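Local coordinates for protein fatty acid synthase 1, isoform A (Drosophila melanogaster, PDB 6FN6) that probably makes long-chain saturated fatty acids with NADPH, this region carrying the ketoreductase, dehydratase and enoylreductase steps, at residues F20-P33 / L140-I152. Numbering follows the deposited sequence.
Sequences FLAGHTIDGRILFP and LRGYDYGGIFRGI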
ATOM      1  N   PHE A  20     -16.917  -4.043 -36.116  1.00 51.73           N
ATOM      2  CA  PHE A  20     -17.453  -5.059 -35.210  1.00 49.34           C
ATOM      3  C   PHE A  20     -17.687  -4.543 -33.786  1.00 46.12           C
ATOM      4  O   PHE A  20     -18.541  -5.061 -33.067  1.00 43.29           O
ATOM      5  CB  PHE A  20     -16.509  -6.264 -35.162  1.00 49.17           C
ATOM      6  CG  PHE A  20     -15.262  -6.024 -34.359  1.00 48.68           C
ATOM      7  CD1 PHE A  20     -14.182  -5.356 -34.913  1.00 49.68           C
ATOM      8  CD2 PHE A  20     -15.171  -6.463 -33.049  1.00 47.17           C
ATOM      9  CE1 PHE A  20     -13.036  -5.133 -34.176  1.00 50.07           C
ATOM     10  CE2 PHE A  20     -14.026  -6.244 -32.307  1.00 48.34           C
ATOM     11  CZ  PHE A  20     -12.959  -5.576 -32.870  1.00 49.65           C
ATOM     12  N   LEU A  21     -16.936  -3.523 -33.386  1.00 44.13           N
ATOM     13  CA  LEU A  21     -16.986  -3.025 -32.013  1.00 46.01           C
ATOM     14  C   LEU A  21     -18.390  -2.570 -31.611  1.00 44.09           C
ATOM     15  O   LEU A  21     -18.721  -2.521 -30.425  1.00 41.45           O
ATOM     16  CB  LEU A  21     -15.999  -1.866 -31.834  1.00 51.17           C
ATOM     17  CG  LEU A  21     -14.516  -2.221 -31.955  1.00 55.58           C
ATOM     18  CD1 LEU A  21     -13.670  -0.963 -32.026  1.00 58.70           C
ATOM     19  CD2 LEU A  21     -14.073  -3.101 -30.797  1.00 39.27           C
ATOM     20  N   ALA A  22     -19.214  -2.237 -32.597  1.00 44.58           N
ATOM     21  CA  ALA A  22     -20.581  -1.812 -32.331  1.00 44.82           C
ATOM     22  C   ALA A  22     -21.371  -2.924 -31.641  1.00 44.42           C
ATOM     23  O   ALA A  22     -22.361  -2.665 -30.959  1.00 47.71           O
ATOM     24  CB  ALA A  22     -21.265  -1.395 -33.619  1.00 47.26           C
ATOM     25  N   GLY A  23     -20.930  -4.164 -31.828  1.00 42.13           N
ATOM     26  CA  GLY A  23     -21.582  -5.306 -31.218  1.00 40.22           C
ATOM     27  C   GLY A  23     -21.509  -5.309 -29.706  1.00 39.52           C
ATOM     28  O   GLY A  23     -22.347  -5.915 -29.040  1.00 40.29           O
ATOM     29  N   HIS A  24     -20.494  -4.645 -29.158  1.00 40.35           N
ATOM     30  CA  HIS A  24     -20.315  -4.581 -27.713  1.00 36.32           C
ATOM     31  C   HIS A  24     -21.129  -3.436 -27.118  1.00 36.65           C
ATOM     32  O   HIS A  24     -20.577  -2.507 -26.529  1.00 36.46           O
ATOM     33  CB  HIS A  24     -18.833  -4.423 -27.370  1.00 35.92           C
ATOM     34  CG  HIS A  24     -18.527  -4.575 -25.913  1.00 35.97           C
ATOM     35  ND1 HIS A  24     -18.356  -3.498 -25.069  1.00 36.11           N
ATOM     36  CD2 HIS A  24     -18.367  -5.679 -25.146  1.00 33.54           C
ATOM     37  CE1 HIS A  24     -18.101  -3.932 -23.849  1.00 33.85           C
ATOM     38  NE2 HIS A  24     -18.103  -5.254 -23.868  1.00 32.48           N
ATOM     39  N   THR A  25     -22.449  -3.517 -27.273  1.00 35.66           N
ATOM     40  CA  THR A  25     -23.353  -2.495 -26.757  1.00 36.28           C
ATOM     41  C   THR A  25     -23.776  -2.838 -25.333  1.00 34.93           C
ATOM     42  O   THR A  25     -24.215  -3.953 -25.057  1.00 34.12           O
ATOM     43  CB  THR A  25     -24.599  -2.350 -27.658  1.00 37.95           C
ATOM     44  OG1 THR A  25     -24.195  -1.966 -28.978  1.00 40.32           O
ATOM     45  CG2 THR A  25     -25.569  -1.304 -27.112  1.00 39.20           C
ATOM     46  N   ILE A  26     -23.635  -1.872 -24.430  1.00 35.41           N
ATOM     47  CA  ILE A  26     -23.973  -2.077 -23.027  1.00 41.59           C
ATOM     48  C   ILE A  26     -24.948  -1.001 -22.584  1.00 44.34           C
ATOM     49  O   ILE A  26     -24.630   0.187 -22.620  1.00 43.96           O
ATOM     50  CB  ILE A  26     -22.717  -2.062 -22.127  1.00 47.33           C
ATOM     51  CG1 ILE A  26     -21.659  -3.046 -22.636  1.00 50.21           C
ATOM     52  CG2 ILE A  26     -23.095  -2.365 -20.679  1.00 47.69           C
ATOM     53  CD1 ILE A  26     -22.054  -4.497 -22.539  1.00 49.38           C
ATOM     54  N   ASP A  27     -26.131  -1.425 -22.151  1.00 56.45           N
ATOM     55  CA  ASP A  27     -27.135  -0.506 -21.632  1.00 56.16           C
ATOM     56  C   ASP A  27     -27.435   0.609 -22.634  1.00 59.11           C
ATOM     57  O   ASP A  27     -27.508   1.781 -22.268  1.00 62.59           O
ATOM     58  CB  ASP A  27     -26.663   0.087 -20.301  1.00 55.89           C
ATOM     59  CG  ASP A  27     -27.792   0.724 -19.509  1.00 57.70           C
ATOM     60  OD1 ASP A  27     -28.962   0.595 -19.925  1.00 59.92           O
ATOM     61  OD2 ASP A  27     -27.510   1.344 -18.463  1.00 57.26           O
ATOM     62  N   GLY A  28     -27.608   0.236 -23.899  1.00 47.40           N
ATOM     63  CA  GLY A  28     -28.011   1.177 -24.929  1.00 49.67           C
ATOM     64  C   GLY A  28     -26.913   2.082 -25.451  1.00 52.02           C
ATOM     65  O   GLY A  28     -27.189   3.099 -26.087  1.00 53.65           O
ATOM     66  N   ARG A  29     -25.664   1.718 -25.188  1.00 44.18           N
ATOM     67  CA  ARG A  29     -24.536   2.492 -25.689  1.00 48.82           C
ATOM     68  C   ARG A  29     -23.340   1.598 -26.019  1.00 39.74           C
ATOM     69  O   ARG A  29     -23.139   0.554 -25.395  1.00 37.72           O
ATOM     70  CB  ARG A  29     -24.141   3.563 -24.661  1.00 59.13           C
ATOM     71  CG  ARG A  29     -24.258   3.112 -23.203  1.00 66.17           C
ATOM     72  CD  ARG A  29     -24.000   4.244 -22.213  1.00 74.82           C
ATOM     73  NE  ARG A  29     -24.272   3.820 -20.837  1.00 83.51           N
ATOM     74  CZ  ARG A  29     -23.377   3.290 -20.005  1.00 91.16           C
ATOM     75  NH1 ARG A  29     -22.119   3.111 -20.386  1.00 92.57           N
ATOM     76  NH2 ARG A  29     -23.746   2.940 -18.779  1.00 94.51           N
ATOM     77  N   ILE A  30     -22.561   2.010 -27.016  1.00 46.93           N
ATOM     78  CA  ILE A  30     -21.386   1.254 -27.431  1.00 46.78           C
ATOM     79  C   ILE A  30     -20.240   1.535 -26.464  1.00 42.91           C
ATOM     80  O   ILE A  30     -19.862   2.689 -26.257  1.00 42.46           O
ATOM     81  CB  ILE A  30     -20.977   1.596 -28.880  1.00 50.38           C
ATOM     82  CG1 ILE A  30     -22.120   1.276 -29.847  1.00 53.41           C
ATOM     83  CG2 ILE A  30     -19.710   0.835 -29.276  1.00 51.04           C
ATOM     84  CD1 ILE A  30     -21.905   1.795 -31.259  1.00 56.07           C
ATOM     85  N   LEU A  31     -19.682   0.475 -25.888  1.00 56.39           N
ATOM     86  CA  LEU A  31     -18.544   0.602 -24.984  1.00 52.96           C
ATOM     87  C   LEU A  31     -17.322  -0.083 -25.565  1.00 44.91           C
ATOM     88  O   LEU A  31     -17.403  -1.228 -26.015  1.00 42.65           O
ATOM     89  CB  LEU A  31     -18.861  -0.005 -23.619  1.00 60.63           C
ATOM     90  CG  LEU A  31     -19.465   0.935 -22.580  1.00 68.60           C
ATOM     91  CD1 LEU A  31     -20.858   1.350 -23.012  1.00 71.98           C
ATOM     92  CD2 LEU A  31     -19.488   0.264 -21.220  1.00 68.85           C
ATOM     93  N   PHE A  32     -16.187   0.607 -25.553  1.00 44.37           N
ATOM     94  CA  PHE A  32     -14.952  -0.029 -25.977  1.00 43.45           C
ATOM     95  C   PHE A  32     -14.637  -1.126 -24.974  1.00 44.47           C
ATOM     96  O   PHE A  32     -14.456  -0.846 -23.790  1.00 47.15           O
ATOM     97  CB  PHE A  32     -13.795   0.958 -26.074  1.00 44.66           C
ATOM     98  CG  PHE A  32     -12.632   0.427 -26.861  1.00 44.36           C
ATOM     99  CD1 PHE A  32     -12.703   0.339 -28.242  1.00 45.91           C
ATOM    100  CD2 PHE A  32     -11.481  -0.009 -26.225  1.00 43.79           C
ATOM    101  CE1 PHE A  32     -11.645  -0.158 -28.975  1.00 46.93           C
ATOM    102  CE2 PHE A  32     -10.417  -0.507 -26.952  1.00 44.55           C
ATOM    103  CZ  PHE A  32     -10.499  -0.583 -28.330  1.00 45.88           C
ATOM    104  N   PRO A  33     -14.568  -2.382 -25.442  1.00 33.78           N
ATOM    105  CA  PRO A  33     -14.443  -3.490 -24.494  1.00 32.46           C
ATOM    106  C   PRO A  33     -13.128  -3.487 -23.729  1.00 32.23           C
ATOM    107  O   PRO A  33     -12.094  -3.095 -24.263  1.00 33.14           O
ATOM    108  CB  PRO A  33     -14.542  -4.725 -25.389  1.00 32.65           C
ATOM    109  CG  PRO A  33     -14.048  -4.263 -26.712  1.00 34.15           C
ATOM    110  CD  PRO A  33     -14.505  -2.846 -26.839  1.00 34.81           C
ATOM    111  N   LEU A 140     -31.613  -9.053 -20.137  1.00 46.90           N
ATOM    112  CA  LEU A 140     -32.377  -8.592 -18.986  1.00 49.72           C
ATOM    113  C   LEU A 140     -31.493  -7.851 -17.997  1.00 46.31           C
ATOM    114  O   LEU A 140     -31.977  -7.023 -17.222  1.00 45.90           O
ATOM    115  CB  LEU A 140     -33.064  -9.766 -18.287  1.00 54.07           C
ATOM    116  CG  LEU A 140     -34.496 -10.059 -18.736  1.00 60.85           C
ATOM    117  CD1 LEU A 140     -34.556 -10.400 -20.216  1.00 65.24           C
ATOM    118  CD2 LEU A 140     -35.068 -11.186 -17.898  1.00 61.45           C
ATOM    119  N   ARG A 141     -30.200  -8.157 -18.013  1.00 52.09           N
ATOM    120  CA  ARG A 141     -29.266  -7.526 -17.092  1.00 48.12           C
ATOM    121  C   ARG A 141     -28.750  -6.183 -17.605  1.00 48.04           C
ATOM    122  O   ARG A 141     -28.229  -5.385 -16.830  1.00 51.02           O
ATOM    123  CB  ARG A 141     -28.090  -8.455 -16.822  1.00 45.53           C
ATOM    124  CG  ARG A 141     -28.487  -9.796 -16.233  1.00 43.29           C
ATOM    125  CD  ARG A 141     -27.294 -10.459 -15.570  1.00 41.03           C
ATOM    126  NE  ARG A 141     -27.461 -11.895 -15.389  1.00 39.64           N
ATOM    127  CZ  ARG A 141     -26.617 -12.661 -14.703  1.00 43.05           C
ATOM    128  NH1 ARG A 141     -25.548 -12.128 -14.120  1.00 43.63           N
ATOM    129  NH2 ARG A 141     -26.844 -13.962 -14.590  1.00 44.58           N
ATOM    130  N   GLY A 142     -28.903  -5.933 -18.901  1.00 45.90           N
ATOM    131  CA  GLY A 142     -28.452  -4.686 -19.492  1.00 48.16           C
ATOM    132  C   GLY A 142     -27.493  -4.848 -20.657  1.00 47.44           C
ATOM    133  O   GLY A 142     -27.265  -3.900 -21.412  1.00 47.39           O
ATOM    134  N   TYR A 143     -26.918  -6.039 -20.801  1.00 51.08           N
ATOM    135  CA  TYR A 143     -25.995  -6.310 -21.897  1.00 46.62           C
ATOM    136  C   TYR A 143     -26.742  -6.484 -23.213  1.00 47.36           C
ATOM    137  O   TYR A 143     -27.566  -7.388 -23.350  1.00 47.63           O
ATOM    138  CB  TYR A 143     -25.170  -7.566 -21.620  1.00 41.97           C
ATOM    139  CG  TYR A 143     -24.450  -7.575 -20.294  1.00 40.05           C
ATOM    140  CD1 TYR A 143     -23.182  -7.024 -20.165  1.00 40.28           C
ATOM    141  CD2 TYR A 143     -25.031  -8.150 -19.174  1.00 37.79           C
ATOM    142  CE1 TYR A 143     -22.516  -7.036 -18.954  1.00 39.16           C
ATOM    143  CE2 TYR A 143     -24.375  -8.168 -17.959  1.00 37.19           C
ATOM    144  CZ  TYR A 143     -23.117  -7.612 -17.853  1.00 37.93           C
ATOM    145  OH  TYR A 143     -22.467  -7.630 -16.638  1.00 36.27           O
ATOM    146  N   ASP A 144     -26.439  -5.629 -24.184  1.00 37.78           N
ATOM    147  CA  ASP A 144     -27.082  -5.695 -25.490  1.00 37.62           C
ATOM    148  C   ASP A 144     -26.092  -6.145 -26.555  1.00 35.18           C
ATOM    149  O   ASP A 144     -25.868  -5.447 -27.542  1.00 38.41           O
ATOM    150  CB  ASP A 144     -27.662  -4.331 -25.856  1.00 42.23           C
ATOM    151  CG  ASP A 144     -28.558  -3.774 -24.768  1.00 46.43           C
ATOM    152  OD1 ASP A 144     -29.703  -4.255 -24.635  1.00 49.79           O
ATOM    153  OD2 ASP A 144     -28.111  -2.864 -24.036  1.00 46.66           O
ATOM    154  N   TYR A 145     -25.520  -7.329 -26.368  1.00 35.90           N
ATOM    155  CA  TYR A 145     -24.496  -7.826 -27.276  1.00 35.26           C
ATOM    156  C   TYR A 145     -25.075  -8.129 -28.654  1.00 37.90           C
ATOM    157  O   TYR A 145     -26.235  -8.528 -28.783  1.00 40.37           O
ATOM    158  CB  TYR A 145     -23.834  -9.084 -26.707  1.00 33.38           C
ATOM    159  CG  TYR A 145     -23.012  -8.849 -25.457  1.00 34.00           C
ATOM    160  CD1 TYR A 145     -21.926  -7.983 -25.468  1.00 33.47           C
ATOM    161  CD2 TYR A 145     -23.315  -9.502 -24.270  1.00 33.90           C
ATOM    162  CE1 TYR A 145     -21.169  -7.766 -24.326  1.00 33.47           C
ATOM    163  CE2 TYR A 145     -22.564  -9.293 -23.123  1.00 31.63           C
ATOM    164  CZ  TYR A 145     -21.495  -8.425 -23.159  1.00 33.40           C
ATOM    165  OH  TYR A 145     -20.750  -8.217 -22.023  1.00 33.38           O
ATOM    166  N   GLY A 146     -24.254  -7.929 -29.679  1.00 43.75           N
ATOM    167  CA  GLY A 146     -24.648  -8.188 -31.049  1.00 46.35           C
ATOM    168  C   GLY A 146     -23.476  -8.640 -31.894  1.00 46.76           C
ATOM    169  O   GLY A 146     -22.322  -8.523 -31.483  1.00 48.03           O
ATOM    170  N   GLY A 147     -23.772  -9.164 -33.079  1.00 41.10           N
ATOM    171  CA  GLY A 147     -22.740  -9.632 -33.985  1.00 42.13           C
ATOM    172  C   GLY A 147     -21.844 -10.703 -33.388  1.00 40.92           C
ATOM    173  O   GLY A 147     -22.315 -11.625 -32.723  1.00 39.99           O
ATOM    174  N   ILE A 148     -20.543 -10.578 -33.631  1.00 43.85           N
ATOM    175  CA  ILE A 148     -19.590 -11.607 -33.227  1.00 44.03           C
ATOM    176  C   ILE A 148     -19.408 -11.636 -31.710  1.00 40.70           C
ATOM    177  O   ILE A 148     -18.839 -12.583 -31.168  1.00 39.98           O
ATOM    178  CB  ILE A 148     -18.238 -11.410 -33.938  1.00 44.38           C
ATOM    179  CG1 ILE A 148     -17.616 -10.059 -33.567  1.00 42.21           C
ATOM    180  CG2 ILE A 148     -18.426 -11.523 -35.450  1.00 46.12           C
ATOM    181  CD1 ILE A 148     -16.201  -9.876 -34.076  1.00 42.99           C
ATOM    182  N   PHE A 149     -19.887 -10.604 -31.024  1.00 37.29           N
ATOM    183  CA  PHE A 149     -19.832 -10.580 -29.565  1.00 35.39           C
ATOM    184  C   PHE A 149     -20.872 -11.525 -28.970  1.00 34.75           C
ATOM    185  O   PHE A 149     -20.891 -11.755 -27.762  1.00 33.38           O
ATOM    186  CB  PHE A 149     -20.040  -9.160 -29.031  1.00 34.84           C
ATOM    187  CG  PHE A 149     -18.804  -8.304 -29.083  1.00 34.98           C
ATOM    188  CD1 PHE A 149     -17.928  -8.271 -28.011  1.00 33.79           C
ATOM    189  CD2 PHE A 149     -18.518  -7.536 -30.197  1.00 36.49           C
ATOM    190  CE1 PHE A 149     -16.789  -7.488 -28.048  1.00 34.07           C
ATOM    191  CE2 PHE A 149     -17.381  -6.750 -30.241  1.00 36.77           C
ATOM    192  CZ  PHE A 149     -16.515  -6.728 -29.165  1.00 35.54           C
ATOM    193  N   ARG A 150     -21.746 -12.059 -29.817  1.00 50.33           N
ATOM    194  CA  ARG A 150     -22.656 -13.115 -29.396  1.00 51.82           C
ATOM    195  C   ARG A 150     -21.974 -14.463 -29.620  1.00 49.17           C
ATOM    196  O   ARG A 150     -22.473 -15.309 -30.361  1.00 50.57           O
ATOM    197  CB  ARG A 150     -23.982 -13.033 -30.157  1.00 55.14           C
ATOM    198  CG  ARG A 150     -24.964 -12.026 -29.570  1.00 55.45           C
ATOM    199  CD  ARG A 150     -26.200 -11.866 -30.440  1.00 56.93           C
ATOM    200  NE  ARG A 150     -27.001 -13.086 -30.510  1.00 58.15           N
ATOM    201  CZ  ARG A 150     -28.123 -13.297 -29.824  1.00 61.45           C
ATOM    202  NH1 ARG A 150     -28.602 -12.376 -28.995  1.00 61.89           N
ATOM    203  NH2 ARG A 150     -28.774 -14.443 -29.969  1.00 62.98           N
ATOM    204  N   GLY A 151     -20.830 -14.653 -28.967  1.00 35.32           N
ATOM    205  CA  GLY A 151     -19.964 -15.786 -29.242  1.00 36.31           C
ATOM    206  C   GLY A 151     -20.091 -16.973 -28.306  1.00 35.56           C
ATOM    207  O   GLY A 151     -19.415 -17.985 -28.496  1.00 38.77           O
ATOM    208  N   ILE A 152     -20.934 -16.853 -27.287  1.00 34.28           N
ATOM    209  CA  ILE A 152     -21.219 -17.988 -26.416  1.00 34.64           C
ATOM    210  C   ILE A 152     -22.209 -18.913 -27.115  1.00 38.90           C
ATOM    211  O   ILE A 152     -23.408 -18.637 -27.159  1.00 36.85           O
ATOM    212  CB  ILE A 152     -21.761 -17.536 -25.051  1.00 32.41           C
ATOM    213  CG1 ILE A 152     -20.735 -16.644 -24.346  1.00 31.41           C
ATOM    214  CG2 ILE A 152     -22.097 -18.751 -24.189  1.00 32.34           C
ATOM    215  CD1 ILE A 152     -21.235 -16.005 -23.059  1.00 30.61           C
TER
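His24, predicted to be the proton acceptor of the dehydratase, rests its CB over the centre of the Phe149 ring in a CH-pi contact, 3.7 Å from the ring centroid. Its CG stands anti to the backbone N (chi1 -170°), which carries the imidazole past that ring to Tyr145, where His24 CD2 meets Tyr145 CE1 at 3.6 Å, in the plane of the tyrosine ring. Phe20 meets Phe149 rim to rim, the two planes only 11° apart, and Ile148 CD1 packs against Phe20 CD2 beside them. A flat, wide ring suits Phe149, since it serves His24 with a face and Phe20 with its rim; an alanine here would probably open a gap beside His24 CB and leave the Phe20 rim without its aromatic neighbour. Further along, Ile26 lies alongside Tyr143 and Tyr145, its CD1 alone touching both rings and also lying over the His24 face opposite Pro33.

A few bent backbone hydrogen bonds join the chains, with Ile26 and Tyr143 a non-hydrogen-bonded pair. Gly146 N bonds Gly23 O at 2.8 Å on a lone pair in the carbonyl plane; Gly23 suits the spot, since a side chain there would probably crowd Gly146 O. Asp144 N donates to Thr25 O and Asp27 N to Gly142 O (2.8 Å), both hydrogen bonds. Asp144 OD2 accepts Gly28 N from above the carboxylate plane at 3.1 Å, a carboxylate suiting the amide of this turn. ND1 of His24 donates to Leu31 O (2.6 Å), tilted from the ring plane, which limits the imidazole's rotation, while Pro33 CB covers one ring face.

Strands 24-26 and 143-145 thus run antiparallel (158°), joining the predicted N- and C-terminal hotdog folds of the dehydratase domain. Strand 29-31 flanks 24-26, and helix 170-183 brings Asp175, the predicted proton donor, against both His24 and Phe149.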